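Side-chain contacts in pseudoperoxidase (Leishmania major, PDB 5VIA), which binds heme b through two axial protein ligands in a peroxidase-type fold, an arrangement that probably hinders classical peroxidase activity: residues Cys152-Ala157 against Val257-Asp262; Arg186-Leu191 against Glu264-Gln269; Glu193-Phe198 against Thr251-Val256; Thr218-Tyr223 against Ala242-Leu247. One frame throughout, in Å; residues are numbered along the deposited sequence.

Interaction 1. Residues Cys152-Ala157 against Val257-Asp262; sequences CVALLA and VRYAAD. With HEM (protoporphyrin IX containing Fe), chain B.
Tyr259 sets the CD2-CE2 edge of its ring against Val153 and Ala154. The ring atom CE2 does most of the touching. Val153 CG1 comes within 3.6 Å of Tyr259 CE2, from an oblique direction. The Ala154 backbone N lies at the ring edge, 3.5 Å from Tyr259 CE2, and Ala154 CB is 3.8 Å from the same carbon. No hydrogen bond joins the two segments, and the side-chain contact is apolar and buried.

Val153 CG1 stands opposite the backbone N (chi1 171°), which turns this methyl to the ring. The phenol end of Tyr259 is tied down further along, where its OH is hydrogen-bonded to Ala150 O, one turn before Ala154 on helix 149-155. This bond holds the phenol end against that helix.

The other side of the 152-157 segment belongs to the heme pocket. Leu155 CG is 3.6 Å from vinyl carbon CBC of the heme, and Leu156 CD2 is 3.9 Å from its meso carbon CHC. Tyr259 therefore backs a wall of the heme site as a second layer. The side chain of Val153 is about 11 Å from that of His159, an axial iron ligand.

Trp252, Leu255 and Val256 of helix 250-261 also cover Val153. Helix 263-279 borders Ala154 and Tyr259 through Gln269, and helix 137-142 packs on Cys152 and Leu156.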
# COMPACT_ATOMS: atom_id res chain seq x y z
N CYS A 152 -8.16 6.70 6.37
CA CYS A 152 -8.17 5.26 6.09
C CYS A 152 -8.68 4.99 4.68
O CYS A 152 -8.05 4.26 3.90
CB CYS A 152 -9.08 4.52 7.07
SG CYS A 152 -8.48 4.45 8.77
N VAL A 153 -9.82 5.60 4.37
CA VAL A 153 -10.48 5.39 3.07
C VAL A 153 -9.62 5.95 1.95
O VAL A 153 -9.51 5.35 0.87
CB VAL A 153 -11.87 6.04 3.07
CG1 VAL A 153 -12.49 6.04 1.67
CG2 VAL A 153 -12.77 5.34 4.08
N ALA A 154 -8.98 7.09 2.21
CA ALA A 154 -8.11 7.72 1.22
C ALA A 154 -6.93 6.84 0.85
O ALA A 154 -6.44 6.86 -0.30
CB ALA A 154 -7.62 9.07 1.75
N LEU A 155 -6.45 6.06 1.81
CA LEU A 155 -5.25 5.25 1.61
C LEU A 155 -5.53 4.11 0.65
O LEU A 155 -4.63 3.63 -0.04
CB LEU A 155 -4.79 4.70 2.96
CG LEU A 155 -3.32 4.43 3.26
CD1 LEU A 155 -2.34 5.45 2.64
CD2 LEU A 155 -3.19 4.39 4.78
N LEU A 156 -6.79 3.67 0.59
CA LEU A 156 -7.11 2.49 -0.23
C LEU A 156 -7.06 2.75 -1.74
O LEU A 156 -7.08 1.81 -2.53
CB LEU A 156 -8.43 1.85 0.22
CG LEU A 156 -8.32 1.07 1.54
CD1 LEU A 156 -9.66 0.61 2.01
CD2 LEU A 156 -7.40 -0.14 1.38
N ALA A 157 -6.95 4.02 -2.14
CA ALA A 157 -6.78 4.33 -3.56
C ALA A 157 -5.44 3.85 -4.10
O ALA A 157 -5.21 3.92 -5.32
CB ALA A 157 -6.93 5.80 -3.82
N VAL A 257 -18.03 7.69 -1.90
CA VAL A 257 -18.83 8.50 -2.81
C VAL A 257 -18.21 9.89 -3.01
O VAL A 257 -18.11 10.40 -4.13
CB VAL A 257 -20.28 8.65 -2.30
CG1 VAL A 257 -20.96 9.87 -2.90
CG2 VAL A 257 -21.07 7.39 -2.60
N ARG A 258 -17.79 10.50 -1.90
CA ARG A 258 -17.17 11.82 -1.92
C ARG A 258 -15.85 11.86 -2.69
O ARG A 258 -15.61 12.81 -3.45
CB ARG A 258 -16.96 12.28 -0.48
CG ARG A 258 -16.34 13.63 -0.31
CD ARG A 258 -16.75 14.22 1.04
NE ARG A 258 -18.04 14.90 0.94
CZ ARG A 258 -18.18 16.20 0.71
NH1 ARG A 258 -17.10 16.97 0.58
NH2 ARG A 258 -19.39 16.73 0.62
N TYR A 259 -15.00 10.85 -2.51
CA TYR A 259 -13.70 10.79 -3.16
C TYR A 259 -13.85 10.49 -4.64
O TYR A 259 -13.02 10.88 -5.45
CB TYR A 259 -12.80 9.73 -2.50
CG TYR A 259 -12.30 10.08 -1.09
CD1 TYR A 259 -12.34 11.38 -0.61
CD2 TYR A 259 -11.79 9.09 -0.26
CE1 TYR A 259 -11.87 11.69 0.67
CE2 TYR A 259 -11.32 9.39 1.03
CZ TYR A 259 -11.36 10.69 1.48
OH TYR A 259 -10.90 10.99 2.75
N ALA A 260 -14.92 9.78 -4.98
CA ALA A 260 -15.21 9.44 -6.38
C ALA A 260 -15.53 10.70 -7.18
O ALA A 260 -15.27 10.76 -8.39
CB ALA A 260 -16.36 8.45 -6.46
N ALA A 261 -16.11 11.68 -6.50
CA ALA A 261 -16.55 12.91 -7.14
C ALA A 261 -15.58 14.07 -6.94
O ALA A 261 -15.60 15.03 -7.73
CB ALA A 261 -17.93 13.30 -6.62
N ASP A 262 -14.76 14.00 -5.89
CA ASP A 262 -13.94 15.13 -5.45
C ASP A 262 -12.47 14.72 -5.34
O ASP A 262 -11.98 14.40 -4.26
CB ASP A 262 -14.45 15.68 -4.10
CG ASP A 262 -13.86 17.03 -3.75
OD1 ASP A 262 -12.79 17.39 -4.30
OD2 ASP A 262 -14.47 17.76 -2.92
CHA HEM B . -2.10 -5.14 -3.59
CHB HEM B . -5.62 -6.34 -0.43
CHC HEM B . -4.37 -2.45 2.19
CHD HEM B . -1.39 -0.88 -1.34
C1A HEM B . -3.09 -5.82 -2.91
C2A HEM B . -3.55 -7.15 -3.25
C3A HEM B . -4.50 -7.49 -2.40
C4A HEM B . -4.70 -6.38 -1.47
CMA HEM B . -5.28 -8.82 -2.38
CAA HEM B . -2.98 -8.02 -4.39
CBA HEM B . -1.64 -8.53 -3.82
CGA HEM B . -0.88 -9.42 -4.78
O1A HEM B . -1.42 -10.50 -5.15
O2A HEM B . 0.27 -9.07 -5.15
C1B HEM B . -5.59 -5.41 0.59
C2B HEM B . -6.44 -5.37 1.75
C3B HEM B . -6.10 -4.31 2.50
C4B HEM B . -5.03 -3.61 1.80
CMB HEM B . -7.53 -6.41 2.08
CAB HEM B . -6.80 -3.95 3.84
CBB HEM B . -6.17 -3.28 4.81
C1C HEM B . -3.47 -1.68 1.47
C2C HEM B . -2.90 -0.39 1.89
C3C HEM B . -2.07 0.03 0.90
C4C HEM B . -2.10 -0.97 -0.16
CMC HEM B . -3.22 0.30 3.24
CAC HEM B . -1.17 1.28 0.75
CBC HEM B . -0.96 2.16 1.74
C1D HEM B . -1.31 -1.87 -2.29
C2D HEM B . -0.55 -1.79 -3.52
C3D HEM B . -0.77 -3.12 -4.23
C4D HEM B . -1.65 -3.87 -3.35
CMD HEM B . 0.31 -0.60 -4.02
CAD HEM B . -0.16 -3.57 -5.58
CBD HEM B . 1.18 -4.20 -5.22
CGD HEM B . 1.90 -4.73 -6.43
O1D HEM B . 2.92 -5.46 -6.26
O2D HEM B . 1.44 -4.44 -7.56
NA HEM B . -3.82 -5.37 -1.82
NB HEM B . -4.75 -4.32 0.64
NC HEM B . -2.96 -2.00 0.21
ND HEM B . -1.95 -3.10 -2.23
FE HEM B . -3.35 -3.76 -0.78

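Interaction 2. Residues Arg186-Leu191 against Glu264-Gln269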
# COMPACT_ATOMS: atom_id res chain seq x y z
N ARG A 186 -9.81 6.72 -9.10
CA ARG A 186 -10.62 5.84 -9.94
C ARG A 186 -11.11 4.63 -9.14
O ARG A 186 -12.17 4.09 -9.42
CB ARG A 186 -9.83 5.40 -11.18
CG ARG A 186 -10.72 4.87 -12.29
CD ARG A 186 -9.98 4.69 -13.62
NE ARG A 186 -10.72 3.76 -14.48
CZ ARG A 186 -10.64 2.44 -14.37
NH1 ARG A 186 -9.85 1.89 -13.46
NH2 ARG A 186 -11.36 1.66 -15.16
N TYR A 187 -10.31 4.21 -8.16
CA TYR A 187 -10.67 3.13 -7.25
C TYR A 187 -12.10 3.27 -6.71
O TYR A 187 -12.91 2.33 -6.79
CB TYR A 187 -9.66 3.10 -6.09
CG TYR A 187 -10.03 2.22 -4.92
CD1 TYR A 187 -9.84 0.84 -4.96
CD2 TYR A 187 -10.56 2.77 -3.76
CE1 TYR A 187 -10.19 0.03 -3.87
CE2 TYR A 187 -10.91 1.97 -2.67
CZ TYR A 187 -10.72 0.61 -2.73
OH TYR A 187 -11.07 -0.17 -1.65
N TYR A 188 -12.42 4.45 -6.19
CA TYR A 188 -13.75 4.71 -5.64
C TYR A 188 -14.83 4.65 -6.69
O TYR A 188 -15.93 4.12 -6.45
CB TYR A 188 -13.76 6.08 -4.95
CG TYR A 188 -12.58 6.23 -4.04
CD1 TYR A 188 -12.52 5.53 -2.85
CD2 TYR A 188 -11.50 7.05 -4.38
CE1 TYR A 188 -11.43 5.63 -2.01
CE2 TYR A 188 -10.41 7.17 -3.55
CZ TYR A 188 -10.38 6.45 -2.37
OH TYR A 188 -9.29 6.55 -1.53
N GLN A 189 -14.54 5.20 -7.86
CA GLN A 189 -15.50 5.22 -8.95
C GLN A 189 -15.76 3.79 -9.41
O GLN A 189 -16.89 3.42 -9.71
CB GLN A 189 -14.97 6.08 -10.11
CG GLN A 189 -14.68 7.54 -9.72
CD GLN A 189 -13.92 8.31 -10.79
OE1 GLN A 189 -13.40 7.73 -11.74
NE2 GLN A 189 -13.85 9.62 -10.62
N PHE A 190 -14.70 2.99 -9.43
CA PHE A 190 -14.79 1.61 -9.89
C PHE A 190 -15.65 0.76 -8.95
O PHE A 190 -16.55 0.04 -9.40
CB PHE A 190 -13.39 0.99 -10.02
CG PHE A 190 -13.39 -0.38 -10.63
CD1 PHE A 190 -13.30 -0.53 -12.01
CD2 PHE A 190 -13.49 -1.51 -9.83
CE1 PHE A 190 -13.30 -1.79 -12.58
CE2 PHE A 190 -13.50 -2.77 -10.39
CZ PHE A 190 -13.40 -2.91 -11.76
N LEU A 191 -15.37 0.85 -7.64
CA LEU A 191 -16.14 0.11 -6.64
C LEU A 191 -17.63 0.42 -6.73
O LEU A 191 -18.45 -0.50 -6.78
CB LEU A 191 -15.64 0.41 -5.22
CG LEU A 191 -14.27 -0.14 -4.81
CD1 LEU A 191 -14.08 -0.03 -3.30
CD2 LEU A 191 -14.07 -1.57 -5.24
N GLU A 264 -9.78 16.48 -5.63
CA GLU A 264 -8.97 17.41 -4.86
C GLU A 264 -8.99 17.06 -3.36
O GLU A 264 -7.94 17.04 -2.70
CB GLU A 264 -9.43 18.85 -5.09
CG GLU A 264 -8.67 19.88 -4.26
CD GLU A 264 -9.19 21.29 -4.45
OE1 GLU A 264 -10.11 21.49 -5.28
OE2 GLU A 264 -8.68 22.20 -3.76
N LEU A 265 -10.19 16.79 -2.84
CA LEU A 265 -10.32 16.42 -1.43
C LEU A 265 -9.59 15.11 -1.19
O LEU A 265 -8.86 14.98 -0.20
CB LEU A 265 -11.78 16.28 -1.04
CG LEU A 265 -12.00 15.72 0.37
CD1 LEU A 265 -11.41 16.65 1.43
CD2 LEU A 265 -13.48 15.50 0.63
N TRP A 266 -9.77 14.15 -2.10
CA TRP A 266 -9.09 12.87 -1.95
C TRP A 266 -7.57 13.04 -1.88
O TRP A 266 -6.92 12.43 -1.02
CB TRP A 266 -9.46 11.86 -3.04
CG TRP A 266 -8.48 10.71 -3.03
CD1 TRP A 266 -8.46 9.67 -2.15
CD2 TRP A 266 -7.35 10.54 -3.89
NE1 TRP A 266 -7.39 8.84 -2.43
CE2 TRP A 266 -6.70 9.35 -3.50
CE3 TRP A 266 -6.84 11.26 -4.97
CZ2 TRP A 266 -5.55 8.88 -4.13
CZ3 TRP A 266 -5.71 10.79 -5.62
CH2 TRP A 266 -5.08 9.61 -5.20
N ARG A 267 -6.99 13.85 -2.77
CA ARG A 267 -5.54 14.04 -2.77
C ARG A 267 -5.01 14.57 -1.43
O ARG A 267 -3.95 14.16 -0.95
CB ARG A 267 -5.10 14.97 -3.90
CG ARG A 267 -5.15 14.33 -5.28
CD ARG A 267 -4.38 15.16 -6.31
NE ARG A 267 -4.97 16.47 -6.52
CZ ARG A 267 -5.71 16.80 -7.57
NH1 ARG A 267 -5.96 15.90 -8.52
NH2 ARG A 267 -6.21 18.03 -7.69
N GLU A 268 -5.76 15.48 -0.83
CA GLU A 268 -5.37 16.05 0.45
C GLU A 268 -5.34 14.98 1.53
O GLU A 268 -4.35 14.84 2.26
CB GLU A 268 -6.35 17.15 0.86
CG GLU A 268 -6.09 17.71 2.23
CD GLU A 268 -7.19 18.63 2.70
OE1 GLU A 268 -6.95 19.86 2.77
OE2 GLU A 268 -8.30 18.13 3.00
N GLN A 269 -6.42 14.21 1.62
CA GLN A 269 -6.55 13.16 2.64
C GLN A 269 -5.55 12.02 2.41
O GLN A 269 -5.02 11.44 3.36
CB GLN A 269 -7.99 12.64 2.64
CG GLN A 269 -9.00 13.72 3.03
CD GLN A 269 -8.79 14.19 4.46
OE1 GLN A 269 -8.55 13.37 5.35
NE2 GLN A 269 -8.88 15.50 4.70
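Tyr188 and Trp266 carry this contact by themselves, as an offset edge-to-face pair. The edge of Tyr188 points at one face of the five-membered ring of Trp266. The centroids are 5.2 Å apart and the planes meet at 63°. Tyr188 CE2 sits over that face, 3.5 Å from Trp266 CD1.

Here the packing is close and buried. Both polar ends find acceptors on the same short run of backbone. Tyr188 OH is hydrogen-bonded to Val153 O, and Trp266 NE1 to Ala154 O. These bonds tie both rings to neighbouring carbonyls of 152-157. Trp266 CG lies opposite the backbone N (chi1 166°), which sends the indole out from its helix toward Tyr188.

Glu264 and Glu268 of helix 263-279 are exposed, in contrast to the buried pair. Gln269, which packs on helix 149-155, reaches back to Glu268 OE2 with a 3.2 Å hydrogen bond from its NE2, bent to 140°.

Tyr259 completes an aromatic cluster, meeting both rings edge-to-face. The pair thus fills the junction of four helices: 149-155, which supplies the carbonyls, 186-194, 250-261, which adds Val256 and Ala260 beside Tyr188, and 263-279, whose Phe270 ring also meets Trp266.

Interaction 3. Residues Glu193-Phe198 against Thr251-Val256; sequences EHERAF and TWRELV
Glu195 and Arg253 reach toward each other from two parts of the chain and meet at their charged ends. The side chains cross obliquely. Glu195 has its CG opposite the backbone N (chi1 -172°) and stays extended beyond it, so its carboxylate stands well out from the chain. Arg253 also starts out extended, then bends at chi3 (-98°).

Glu195 OE1 lies at the edge of the guanidinium, near its plane, beside NH2. The carboxylate and guanidinium planes are 33° apart in the model, a value that shares the doubt over the atoms involved. The model places Glu195 OE1 only 2.3 Å from Arg253 NH2, which is too close. The salt bridge is plausible, but the exact place of both atoms is doubtful.

The contact joins the last part of helix 186-194 and the residues that follow to helix 250-261, within the largely helical peroxidase fold. It lies near the surface and away from the heme. Segment 193-198 leads into strand 199-200, an outer strand of the small antiparallel sheet. His194 touches Val224, and Ala197 and Phe198 touch Val222, of the middle strand.

The inner nitrogen of the guanidinium has a firmer hold. Arg253 NE is hydrogen-bonded to Leu247 O, which ties the group to the 3-10 turn before helix 250-261. The Glu195 side chain also rests on Leu247. Leu192, one turn back on helix 186-194, touches Arg253. Within 193-198, Glu195 O lies at the edge of the Phe198 ring, in its plane.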
# COMPACT_ATOMS: atom_id res chain seq x y z
N GLU A 193 -19.31 1.65 -9.20
CA GLU A 193 -19.91 1.25 -10.47
C GLU A 193 -20.22 -0.24 -10.51
O GLU A 193 -21.25 -0.66 -11.02
CB GLU A 193 -19.03 1.65 -11.66
CG GLU A 193 -19.54 1.13 -13.01
CD GLU A 193 -18.88 1.81 -14.19
OE1 GLU A 193 -18.48 2.98 -14.04
OE2 GLU A 193 -18.77 1.19 -15.27
N HIS A 194 -19.33 -1.05 -9.94
CA HIS A 194 -19.44 -2.50 -10.08
C HIS A 194 -19.85 -3.22 -8.81
O HIS A 194 -19.90 -4.45 -8.79
CB HIS A 194 -18.11 -3.06 -10.60
CG HIS A 194 -17.71 -2.51 -11.93
ND1 HIS A 194 -16.69 -1.59 -12.07
CD2 HIS A 194 -18.22 -2.71 -13.17
CE1 HIS A 194 -16.58 -1.27 -13.35
NE2 HIS A 194 -17.49 -1.93 -14.03
N GLU A 195 -20.17 -2.45 -7.77
CA GLU A 195 -20.51 -3.00 -6.45
C GLU A 195 -21.43 -4.21 -6.49
O GLU A 195 -21.15 -5.23 -5.86
CB GLU A 195 -21.16 -1.92 -5.58
CG GLU A 195 -21.36 -2.36 -4.14
CD GLU A 195 -22.17 -1.37 -3.32
OE1 GLU A 195 -22.57 -0.32 -3.87
OE2 GLU A 195 -22.41 -1.65 -2.13
N ARG A 196 -22.52 -4.12 -7.24
CA ARG A 196 -23.51 -5.19 -7.26
C ARG A 196 -23.20 -6.33 -8.22
O ARG A 196 -23.95 -7.31 -8.27
CB ARG A 196 -24.90 -4.62 -7.56
CG ARG A 196 -25.50 -3.82 -6.42
CD ARG A 196 -26.74 -3.06 -6.86
NE ARG A 196 -26.40 -1.90 -7.69
CZ ARG A 196 -27.29 -1.05 -8.19
NH1 ARG A 196 -28.58 -1.22 -7.94
NH2 ARG A 196 -26.89 -0.03 -8.93
N ALA A 197 -22.10 -6.23 -8.97
CA ALA A 197 -21.76 -7.28 -9.95
C ALA A 197 -20.62 -8.18 -9.50
O ALA A 197 -20.31 -9.18 -10.15
CB ALA A 197 -21.46 -6.67 -11.32
N PHE A 198 -19.98 -7.84 -8.39
CA PHE A 198 -18.91 -8.68 -7.85
C PHE A 198 -19.43 -10.05 -7.40
O PHE A 198 -20.45 -10.15 -6.71
CB PHE A 198 -18.21 -7.96 -6.70
CG PHE A 198 -17.18 -6.96 -7.14
CD1 PHE A 198 -15.88 -7.36 -7.42
CD2 PHE A 198 -17.50 -5.62 -7.28
CE1 PHE A 198 -14.92 -6.44 -7.82
CE2 PHE A 198 -16.54 -4.70 -7.67
CZ PHE A 198 -15.25 -5.11 -7.95
N THR A 251 -20.88 5.74 6.90
CA THR A 251 -19.81 6.74 6.89
C THR A 251 -18.69 6.39 5.92
O THR A 251 -18.14 7.28 5.26
CB THR A 251 -19.22 6.95 8.29
OG1 THR A 251 -18.57 5.75 8.72
CG2 THR A 251 -20.31 7.32 9.27
N TRP A 252 -18.34 5.11 5.84
CA TRP A 252 -17.32 4.65 4.90
C TRP A 252 -17.75 4.93 3.46
O TRP A 252 -16.99 5.47 2.65
CB TRP A 252 -17.09 3.14 5.07
CG TRP A 252 -15.93 2.62 4.27
CD1 TRP A 252 -15.92 2.23 2.95
CD2 TRP A 252 -14.59 2.42 4.75
NE1 TRP A 252 -14.66 1.81 2.59
CE2 TRP A 252 -13.83 1.91 3.68
CE3 TRP A 252 -13.97 2.63 5.99
CZ2 TRP A 252 -12.48 1.61 3.81
CZ3 TRP A 252 -12.62 2.32 6.11
CH2 TRP A 252 -11.90 1.82 5.04
N ARG A 253 -18.98 4.54 3.14
CA ARG A 253 -19.52 4.74 1.80
C ARG A 253 -19.59 6.22 1.40
O ARG A 253 -19.25 6.57 0.28
CB ARG A 253 -20.91 4.09 1.66
CG ARG A 253 -21.62 4.46 0.36
CD ARG A 253 -22.98 3.83 0.26
NE ARG A 253 -22.94 2.61 -0.55
CZ ARG A 253 -23.15 2.58 -1.86
NH1 ARG A 253 -23.41 3.69 -2.52
NH2 ARG A 253 -23.09 1.43 -2.50
N GLU A 254 -20.04 7.08 2.32
CA GLU A 254 -20.07 8.51 2.00
C GLU A 254 -18.68 9.07 1.68
O GLU A 254 -18.55 9.97 0.86
CB GLU A 254 -20.75 9.33 3.11
CG GLU A 254 -20.48 10.85 3.06
CD GLU A 254 -21.05 11.58 1.82
OE1 GLU A 254 -21.04 11.04 0.68
OE2 GLU A 254 -21.50 12.74 1.99
N LEU A 255 -17.65 8.51 2.30
CA LEU A 255 -16.28 8.91 1.96
C LEU A 255 -15.88 8.38 0.58
O LEU A 255 -15.21 9.07 -0.19
CB LEU A 255 -15.29 8.45 3.04
CG LEU A 255 -15.41 9.22 4.38
CD1 LEU A 255 -14.74 8.49 5.54
CD2 LEU A 255 -14.77 10.57 4.21
N VAL A 256 -16.30 7.16 0.26
CA VAL A 256 -16.03 6.58 -1.06
C VAL A 256 -16.76 7.39 -2.14
O VAL A 256 -16.17 7.75 -3.16
CB VAL A 256 -16.43 5.10 -1.12
CG1 VAL A 256 -16.45 4.61 -2.58
CG2 VAL A 256 -15.46 4.28 -0.30

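Interaction 4. Residues Thr218-Tyr223 against Ala242-Leu247; sequences TLRCVY and AELELL
Glu245 OE2 is gripped by both terminal nitrogens of Arg220. The NH1 bond is 3.3 Å from Arg220 NH1 to Glu245 OE2, with a 154° angle at the hydrogen. The NH2 bond, from Arg220 NH2 to Glu245 OE2, is 3.4 Å. Both are weak, and together they make a forked salt bridge.

The contact ties the middle strand of a three-stranded antiparallel sheet to the short helix 241-245. The edge strand 235-240 runs directly into that helix, which turns back over the sheet.

The oxygen lies at the guanidinium edge, near its plane. The carboxylate plane is turned 78° from the guanidinium, close to perpendicular. Arg220 is extended from CG to NE and its side chain runs at a slant to that of Leu244. Glu245 folds back at chi2 (-58°), which carries its carboxylate to the arginine.

Leu244 packs beside the arginine chain; its CD1 is 4.0 Å from Arg220 CB. Leu191 and Phe198 cover other parts of Leu244.

The neighbouring Glu243 faces the heme side. Its OE1 is hydrogen-bonded to His159 ND1 and to Tyr187 OH. This resembles the proximal histidine-carboxylate pair of heme peroxidases, so Glu243 probably helps position this axial ligand of the iron.

Just before the strand, one water links the segments. It donates to Thr218 OG1 at 2.7 Å and accepts from Ala242 N at 2.9 Å, while Thr218 OG1 also meets Asp57 OD1.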
# COMPACT_ATOMS: atom_id res chain seq x y z
N THR A 218 -12.05 -15.00 0.38
CA THR A 218 -12.93 -13.85 0.43
C THR A 218 -12.74 -12.94 -0.78
O THR A 218 -13.28 -11.83 -0.82
CB THR A 218 -12.67 -13.00 1.70
OG1 THR A 218 -11.49 -12.21 1.50
CG2 THR A 218 -12.47 -13.90 2.92
N LEU A 219 -11.97 -13.39 -1.76
CA LEU A 219 -11.80 -12.56 -2.94
C LEU A 219 -13.06 -12.57 -3.79
O LEU A 219 -13.75 -13.59 -3.89
CB LEU A 219 -10.59 -12.99 -3.77
CG LEU A 219 -9.21 -12.91 -3.11
CD1 LEU A 219 -8.13 -13.28 -4.11
CD2 LEU A 219 -8.93 -11.53 -2.51
N ARG A 220 -13.40 -11.42 -4.35
CA ARG A 220 -14.54 -11.34 -5.25
C ARG A 220 -14.11 -10.71 -6.56
O ARG A 220 -13.06 -10.06 -6.64
CB ARG A 220 -15.71 -10.60 -4.62
CG ARG A 220 -16.29 -11.28 -3.38
CD ARG A 220 -17.65 -10.71 -3.04
NE ARG A 220 -18.12 -11.07 -1.70
CZ ARG A 220 -18.77 -10.24 -0.89
NH1 ARG A 220 -19.02 -8.99 -1.28
NH2 ARG A 220 -19.16 -10.63 0.32
N CYS A 221 -14.92 -10.90 -7.59
CA CYS A 221 -14.44 -10.71 -8.94
C CYS A 221 -15.51 -10.13 -9.86
O CYS A 221 -16.68 -10.53 -9.81
CB CYS A 221 -13.98 -12.06 -9.48
SG CYS A 221 -13.35 -12.04 -11.15
N VAL A 222 -15.10 -9.18 -10.70
CA VAL A 222 -15.89 -8.76 -11.84
C VAL A 222 -15.00 -8.76 -13.09
O VAL A 222 -13.80 -8.51 -12.99
CB VAL A 222 -16.56 -7.38 -11.64
CG1 VAL A 222 -15.54 -6.26 -11.71
CG2 VAL A 222 -17.65 -7.17 -12.66
N TYR A 223 -15.59 -9.08 -14.23
CA TYR A 223 -14.88 -9.01 -15.51
C TYR A 223 -15.38 -7.80 -16.28
O TYR A 223 -16.58 -7.65 -16.52
CB TYR A 223 -15.07 -10.29 -16.33
CG TYR A 223 -14.35 -11.48 -15.74
CD1 TYR A 223 -13.03 -11.76 -16.09
CD2 TYR A 223 -14.98 -12.33 -14.84
CE1 TYR A 223 -12.37 -12.85 -15.55
CE2 TYR A 223 -14.33 -13.41 -14.30
CZ TYR A 223 -13.02 -13.67 -14.66
OH TYR A 223 -12.38 -14.76 -14.12
N ALA A 242 -14.20 -7.91 2.12
CA ALA A 242 -14.16 -6.90 3.18
C ALA A 242 -14.13 -5.45 2.66
O ALA A 242 -14.74 -4.56 3.25
CB ALA A 242 -12.97 -7.15 4.09
N GLU A 243 -13.40 -5.22 1.57
CA GLU A 243 -13.34 -3.90 0.96
C GLU A 243 -14.70 -3.50 0.39
O GLU A 243 -15.07 -2.32 0.41
CB GLU A 243 -12.27 -3.89 -0.15
CG GLU A 243 -11.09 -2.99 0.10
CD GLU A 243 -9.96 -3.20 -0.90
OE1 GLU A 243 -9.70 -2.29 -1.73
OE2 GLU A 243 -9.32 -4.27 -0.84
N LEU A 244 -15.44 -4.48 -0.12
CA LEU A 244 -16.78 -4.25 -0.66
C LEU A 244 -17.83 -4.10 0.44
O LEU A 244 -18.77 -3.31 0.31
CB LEU A 244 -17.17 -5.40 -1.60
CG LEU A 244 -16.31 -5.54 -2.85
CD1 LEU A 244 -16.56 -6.86 -3.57
CD2 LEU A 244 -16.58 -4.38 -3.78
N GLU A 245 -17.69 -4.86 1.52
CA GLU A 245 -18.70 -4.85 2.58
C GLU A 245 -18.72 -3.50 3.28
O GLU A 245 -19.74 -3.08 3.82
CB GLU A 245 -18.49 -5.99 3.57
CG GLU A 245 -18.88 -7.37 3.01
CD GLU A 245 -20.33 -7.45 2.56
OE1 GLU A 245 -21.24 -7.23 3.40
OE2 GLU A 245 -20.58 -7.75 1.37
N LEU A 246 -17.58 -2.80 3.26
CA LEU A 246 -17.48 -1.47 3.83
C LEU A 246 -18.34 -0.45 3.08
O LEU A 246 -18.76 0.56 3.66
CB LEU A 246 -16.02 -1.04 3.90
CG LEU A 246 -15.24 -1.83 4.95
CD1 LEU A 246 -13.79 -1.42 5.01
CD2 LEU A 246 -15.88 -1.67 6.32
N LEU A 247 -18.64 -0.72 1.81
CA LEU A 247 -19.57 0.10 1.03
C LEU A 247 -20.98 0.09 1.63
O LEU A 247 -21.82 0.91 1.25
CB LEU A 247 -19.61 -0.34 -0.43
CG LEU A 247 -18.30 -0.13 -1.19
CD1 LEU A 247 -18.39 -0.61 -2.62
CD2 LEU A 247 -17.90 1.33 -1.15
O HOH W 1 -12.10 -9.84 2.56

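How the interactions relate
Following the chain, segment 152-157 opens first and is closed by 257-262 in interaction 1. Segment 186-191 opens before that closure and meets 264-269 after it, so interactions 1 and 2 cross. Their centres are 3 Å apart. Interaction 3, from 193-198 to 251-256, falls within both spans. Interaction 4, from 218-223 to 242-247, lies within interaction 3 and is the innermost. Interactions 1 and 2 form one buried cluster of four helices, next to the heme pocket on the 152-157 side. Interaction 3 shares helix 186-194 with interaction 2 and helix 250-261 with interaction 1. It is joined at Leu247, by a hydrogen bond and by packing, to interaction 4, which adds the small sheet.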